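Local atomic coordinates of inulin fructotransferase (Bacillus sp. snu-7, PDB entry 2INV), a protein that catalyses intramolecular fructosyl transfer within inulin, a lyase-type reaction (EC 4.2.2.18) that probably releases difructose anhydride from the chain end. Residues V197-L211 and S221-L235. Residues are numbered along the deposited sequence; the frame is centred on the assembly and turned at random.
Sequences VNDNMIAECGNCVEL and SGNHMGAGPDGVTLL. With FRU (beta-D-fructofuranose), chain D.
Asn-223 lies alongside Asn-200 at the same corner of the next coil, their amides pointing the same way and their planes only 7° apart. In both, CG stands beside the backbone N and anti to the carbonyl carbon, which turns the amide into the interior. Asn-223 OD1 is gripped twice, by Asn-200 ND2 at 2.8 Å and by Asn-200 N, while its ND2 donates to Val-197 O at 2.8 Å. That last N-H is nearly straight (165°), yet it meets the carbonyl from above its plane, while Ser-221 N approaches the same oxygen in the plane. Asn-247 continues the row, its OD1 accepting from Asn-223 N; on the other side Asn-200 bonds to the backbone of the preceding coil, ND2 to Ile-175 O and OD1 to Met-178 N. Polar groups buried where the chain bends are thus satisfied by the neighbouring turn.

Parallel strands 201-203 and 224-226 then continue the coil, with Ile-202 N bonded to His-224 O at 2.9 Å. On their outer side the selenomethionine Met-201 bends back, laying SE 3.5 Å from His-224 CB and its methyl obliquely against the ring, beside a neighbouring subunit. Inside, Met-225, also selenomethionine, reaches across to the other wall, where its SE sits 3.9 Å from Val-209 CG2; Val-209 CG1 in turn lies alongside Leu-234 CD1 at 3.7 Å. Along that wall, Val-209 N donates to Thr-233 O and Leu-211 N to Leu-235 O.

At the sugar end, Glu-204 extends from its turn so that OE2 accepts a bond from fructose O3 (2.6 Å), with Ser-91 and Ser-93 also holding its carboxylate. Stacked coils with an asparagine row and an apolar interior, carrying a sugar site on their edge, exemplify the right-handed parallel beta-helix.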
loop_
_atom_site.group_PDB
_atom_site.type_symbol
_atom_site.label_atom_id
_atom_site.label_comp_id
_atom_site.label_asym_id
_atom_site.label_seq_id
_atom_site.Cartn_x
_atom_site.Cartn_y
_atom_site.Cartn_z
ATOM N N VAL A 197 1.681 8.320 -6.385
ATOM C CA VAL A 197 1.933 9.176 -5.255
ATOM C C VAL A 197 1.633 8.251 -4.084
ATOM O O VAL A 197 0.478 8.027 -3.745
ATOM C CB VAL A 197 0.959 10.366 -5.301
ATOM C CG1 VAL A 197 1.115 11.233 -4.077
ATOM C CG2 VAL A 197 1.198 11.182 -6.565
ATOM N N ASN A 198 2.680 7.698 -3.482
ATOM C CA ASN A 198 2.516 6.753 -2.377
ATOM C C ASN A 198 3.619 6.847 -1.324
ATOM O O ASN A 198 4.759 7.195 -1.636
ATOM C CB ASN A 198 2.501 5.323 -2.927
ATOM C CG ASN A 198 3.869 4.874 -3.392
ATOM O OD1 ASN A 198 4.426 5.434 -4.343
ATOM N ND2 ASN A 198 4.429 3.868 -2.717
ATOM N N ASP A 199 3.262 6.524 -0.082
ATOM C CA ASP A 199 4.203 6.524 1.034
ATOM C C ASP A 199 4.838 7.901 1.297
ATOM O O ASP A 199 6.043 7.992 1.535
ATOM C CB ASP A 199 5.306 5.496 0.763
ATOM C CG ASP A 199 5.910 4.932 2.032
ATOM O OD1 ASP A 199 5.265 5.029 3.096
ATOM O OD2 ASP A 199 7.030 4.383 1.966
ATOM N N ASN A 200 4.037 8.966 1.261
ATOM C CA ASN A 200 4.551 10.314 1.512
ATOM C C ASN A 200 3.925 10.981 2.726
ATOM O O ASN A 200 2.868 10.563 3.203
ATOM C CB ASN A 200 4.334 11.242 0.303
ATOM C CG ASN A 200 4.823 10.649 -0.993
ATOM O OD1 ASN A 200 6.116 10.801 -1.267
ATOM N ND2 ASN A 200 4.043 10.066 -1.751
HETATM N N MSE A 201 4.592 12.034 3.198
HETATM C CA MSE A 201 4.130 12.834 4.327
HETATM C C MSE A 201 3.996 14.267 3.841
HETATM O O MSE A 201 4.996 14.985 3.710
HETATM C CB MSE A 201 5.130 12.760 5.476
HETATM C CG MSE A 201 4.870 13.738 6.616
HETATM SE SE MSE A 201 3.156 13.520 7.433
HETATM C CE MSE A 201 3.556 12.012 8.555
ATOM N N ILE A 202 2.756 14.659 3.561
ATOM C CA ILE A 202 2.451 15.987 3.050
ATOM C C ILE A 202 1.537 16.688 4.045
ATOM O O ILE A 202 0.316 16.482 4.022
ATOM C CB ILE A 202 1.700 15.878 1.722
ATOM C CG1 ILE A 202 2.302 14.745 0.892
ATOM C CG2 ILE A 202 1.761 17.197 0.973
ATOM C CD1 ILE A 202 1.534 14.417 -0.352
ATOM N N ALA A 203 2.096 17.523 4.911
ATOM C CA ALA A 203 1.250 18.193 5.882
ATOM C C ALA A 203 1.687 19.595 6.241
ATOM O O ALA A 203 2.845 19.987 6.023
ATOM C CB ALA A 203 1.142 17.352 7.134
ATOM N N GLU A 204 0.739 20.342 6.803
ATOM C CA GLU A 204 0.985 21.713 7.196
ATOM C C GLU A 204 1.347 22.472 5.923
ATOM O O GLU A 204 2.245 23.312 5.894
ATOM C CB GLU A 204 2.087 21.754 8.263
ATOM C CG GLU A 204 1.600 21.072 9.560
ATOM C CD GLU A 204 2.578 21.153 10.720
ATOM O OE1 GLU A 204 3.607 21.854 10.601
ATOM O OE2 GLU A 204 2.307 20.522 11.766
ATOM N N CYS A 205 0.599 22.146 4.871
ATOM C CA CYS A 205 0.730 22.754 3.555
ATOM C C CYS A 205 -0.627 23.356 3.213
ATOM O O CYS A 205 -1.666 22.836 3.653
ATOM C CB CYS A 205 1.091 21.701 2.513
ATOM S SG CYS A 205 2.827 21.177 2.519
ATOM N N GLY A 206 -0.631 24.450 2.454
ATOM C CA GLY A 206 -1.897 25.066 2.098
ATOM C C GLY A 206 -2.702 24.058 1.306
ATOM O O GLY A 206 -3.889 23.865 1.531
ATOM N N ASN A 207 -2.015 23.405 0.374
ATOM C CA ASN A 207 -2.591 22.373 -0.477
ATOM C C ASN A 207 -1.592 21.224 -0.498
ATOM O O ASN A 207 -0.388 21.455 -0.507
ATOM C CB ASN A 207 -2.784 22.890 -1.903
ATOM C CG ASN A 207 -3.665 24.120 -1.966
ATOM O OD1 ASN A 207 -3.246 25.212 -1.588
ATOM N ND2 ASN A 207 -4.894 23.949 -2.444
ATOM N N CYS A 208 -2.081 19.989 -0.522
ATOM C CA CYS A 208 -1.193 18.834 -0.529
ATOM C C CYS A 208 -0.976 18.219 -1.922
ATOM O O CYS A 208 0.130 18.299 -2.463
ATOM C CB CYS A 208 -1.712 17.789 0.469
ATOM S SG CYS A 208 -1.709 18.400 2.174
ATOM N N VAL A 209 -2.001 17.587 -2.490
ATOM C CA VAL A 209 -1.852 16.993 -3.814
ATOM C C VAL A 209 -2.935 17.475 -4.777
ATOM O O VAL A 209 -4.129 17.288 -4.548
ATOM C CB VAL A 209 -1.873 15.454 -3.761
ATOM C CG1 VAL A 209 -1.779 14.889 -5.176
ATOM C CG2 VAL A 209 -0.715 14.946 -2.923
ATOM N N GLU A 210 -2.490 18.083 -5.873
ATOM C CA GLU A 210 -3.388 18.626 -6.889
ATOM C C GLU A 210 -3.198 17.999 -8.273
ATOM O O GLU A 210 -2.235 18.309 -8.983
ATOM C CB GLU A 210 -3.196 20.144 -6.988
ATOM C CG GLU A 210 -3.616 20.900 -5.736
ATOM C CD GLU A 210 -3.227 22.366 -5.788
ATOM O OE1 GLU A 210 -2.183 22.721 -5.195
ATOM O OE2 GLU A 210 -3.949 23.165 -6.434
ATOM N N LEU A 211 -4.125 17.121 -8.648
ATOM C CA LEU A 211 -4.083 16.456 -9.947
ATOM C C LEU A 211 -5.052 17.190 -10.863
ATOM O O LEU A 211 -6.237 16.853 -10.962
ATOM C CB LEU A 211 -4.492 15.001 -9.792
ATOM C CG LEU A 211 -3.772 14.356 -8.610
ATOM C CD1 LEU A 211 -4.271 12.938 -8.401
ATOM C CD2 LEU A 211 -2.271 14.383 -8.849
ATOM N N SER A 221 -1.910 6.307 -2.752
ATOM C CA SER A 221 -2.106 5.466 -1.581
ATOM C C SER A 221 -0.980 5.546 -0.558
ATOM O O SER A 221 0.105 6.054 -0.851
ATOM C CB SER A 221 -2.278 4.011 -2.019
ATOM O OG SER A 221 -1.076 3.499 -2.532
ATOM N N GLY A 222 -1.248 5.009 0.631
ATOM C CA GLY A 222 -0.264 4.993 1.702
ATOM C C GLY A 222 0.301 6.334 2.141
ATOM O O GLY A 222 1.372 6.384 2.752
ATOM N N ASN A 223 -0.419 7.419 1.863
ATOM C CA ASN A 223 0.048 8.753 2.232
ATOM C C ASN A 223 -0.594 9.345 3.490
ATOM O O ASN A 223 -1.716 8.992 3.860
ATOM C CB ASN A 223 -0.177 9.738 1.080
ATOM C CG ASN A 223 0.430 9.266 -0.229
ATOM O OD1 ASN A 223 1.747 9.383 -0.345
ATOM N ND2 ASN A 223 -0.277 8.796 -1.124
ATOM N N HIS A 224 0.145 10.257 4.126
ATOM C CA HIS A 224 -0.266 10.986 5.335
ATOM C C HIS A 224 -0.513 12.437 4.890
ATOM O O HIS A 224 0.442 13.114 4.510
ATOM C CB HIS A 224 0.881 11.023 6.355
ATOM C CG HIS A 224 0.931 9.860 7.304
ATOM N ND1 HIS A 224 -0.037 9.629 8.259
ATOM C CD2 HIS A 224 1.883 8.914 7.509
ATOM C CE1 HIS A 224 0.316 8.598 9.010
ATOM N NE2 HIS A 224 1.477 8.147 8.576
HETATM N N MSE A 225 -1.748 12.937 4.921
HETATM C CA MSE A 225 -1.973 14.333 4.479
HETATM C C MSE A 225 -2.800 15.238 5.395
HETATM O O MSE A 225 -3.809 14.827 5.982
HETATM C CB MSE A 225 -2.645 14.386 3.101
HETATM C CG MSE A 225 -1.833 13.756 1.979
HETATM SE SE MSE A 225 -2.753 13.978 0.302
HETATM C CE MSE A 225 -2.475 12.235 -0.429
ATOM N N GLY A 226 -2.371 16.496 5.455
ATOM C CA GLY A 226 -3.035 17.525 6.235
ATOM C C GLY A 226 -2.808 18.833 5.493
ATOM O O GLY A 226 -1.666 19.265 5.325
ATOM N N ALA A 227 -3.887 19.465 5.043
ATOM C CA ALA A 227 -3.782 20.710 4.276
ATOM C C ALA A 227 -4.153 21.981 5.037
ATOM O O ALA A 227 -3.934 22.094 6.248
ATOM C CB ALA A 227 -4.634 20.608 3.026
ATOM N N GLY A 228 -4.691 22.954 4.302
ATOM C CA GLY A 228 -5.095 24.207 4.909
ATOM C C GLY A 228 -6.548 24.560 4.621
ATOM O O GLY A 228 -7.115 24.133 3.608
ATOM N N PRO A 229 -7.181 25.340 5.513
ATOM C CA PRO A 229 -8.574 25.796 5.425
ATOM C C PRO A 229 -8.972 26.309 4.047
ATOM O O PRO A 229 -10.113 26.128 3.612
ATOM C CB PRO A 229 -8.635 26.901 6.468
ATOM C CG PRO A 229 -7.747 26.364 7.547
ATOM C CD PRO A 229 -6.562 25.801 6.771
ATOM N N ASP A 230 -8.020 26.943 3.368
ATOM C CA ASP A 230 -8.248 27.505 2.040
ATOM C C ASP A 230 -7.676 26.618 0.950
ATOM O O ASP A 230 -7.653 26.998 -0.224
ATOM C CB ASP A 230 -7.587 28.876 1.937
ATOM C CG ASP A 230 -8.178 29.880 2.899
ATOM O OD1 ASP A 230 -9.425 29.970 2.989
ATOM O OD2 ASP A 230 -7.397 30.586 3.573
ATOM N N GLY A 231 -7.199 25.442 1.335
ATOM C CA GLY A 231 -6.618 24.553 0.352
ATOM C C GLY A 231 -7.277 23.196 0.308
ATOM O O GLY A 231 -8.166 22.883 1.107
ATOM N N VAL A 232 -6.816 22.377 -0.626
ATOM C CA VAL A 232 -7.339 21.043 -0.783
ATOM C C VAL A 232 -6.300 20.061 -0.279
ATOM O O VAL A 232 -5.100 20.368 -0.258
ATOM C CB VAL A 232 -7.636 20.753 -2.253
ATOM C CG1 VAL A 232 -8.731 21.694 -2.749
ATOM C CG2 VAL A 232 -6.377 20.931 -3.090
ATOM N N THR A 233 -6.759 18.886 0.129
ATOM C CA THR A 233 -5.843 17.882 0.602
ATOM C C THR A 233 -5.535 17.102 -0.672
ATOM O O THR A 233 -4.435 17.209 -1.220
ATOM C CB THR A 233 -6.511 17.030 1.678
ATOM O OG1 THR A 233 -7.017 17.893 2.706
ATOM C CG2 THR A 233 -5.514 16.066 2.303
ATOM N N LEU A 234 -6.508 16.344 -1.171
ATOM C CA LEU A 234 -6.315 15.617 -2.420
ATOM C C LEU A 234 -7.363 16.145 -3.389
ATOM O O LEU A 234 -8.564 16.120 -3.105
ATOM C CB LEU A 234 -6.505 14.115 -2.238
ATOM C CG LEU A 234 -6.470 13.325 -3.553
ATOM C CD1 LEU A 234 -5.116 13.474 -4.232
ATOM C CD2 LEU A 234 -6.766 11.865 -3.267
ATOM N N LEU A 235 -6.898 16.650 -4.524
ATOM C CA LEU A 235 -7.778 17.205 -5.538
ATOM C C LEU A 235 -7.546 16.507 -6.873
ATOM O O LEU A 235 -6.401 16.281 -7.272
ATOM C CB LEU A 235 -7.505 18.704 -5.661
ATOM C CG LEU A 235 -8.012 19.469 -6.884
ATOM C CD1 LEU A 235 -9.527 19.405 -6.979
ATOM C CD2 LEU A 235 -7.544 20.911 -6.776
HETATM C C1 FRU D . -0.971 21.054 14.199
HETATM C C2 FRU D . -1.491 19.717 13.517
HETATM C C3 FRU D . -1.127 19.593 12.010
HETATM C C4 FRU D . -2.319 18.852 11.363
HETATM C C5 FRU D . -3.452 19.261 12.257
HETATM C C6 FRU D . -4.259 18.007 12.627
HETATM O O1 FRU D . -1.164 22.208 13.340
HETATM O O3 FRU D . 0.075 19.305 11.338
HETATM O O4 FRU D . -2.480 19.166 9.991
HETATM O O5 FRU D . -2.883 19.950 13.426
HETATM O O6 FRU D . -5.510 18.443 12.975
HETATM O O HOH W 1 2.806 4.114 3.275
HETATM O O HOH W 2 -4.983 26.488 2.878
#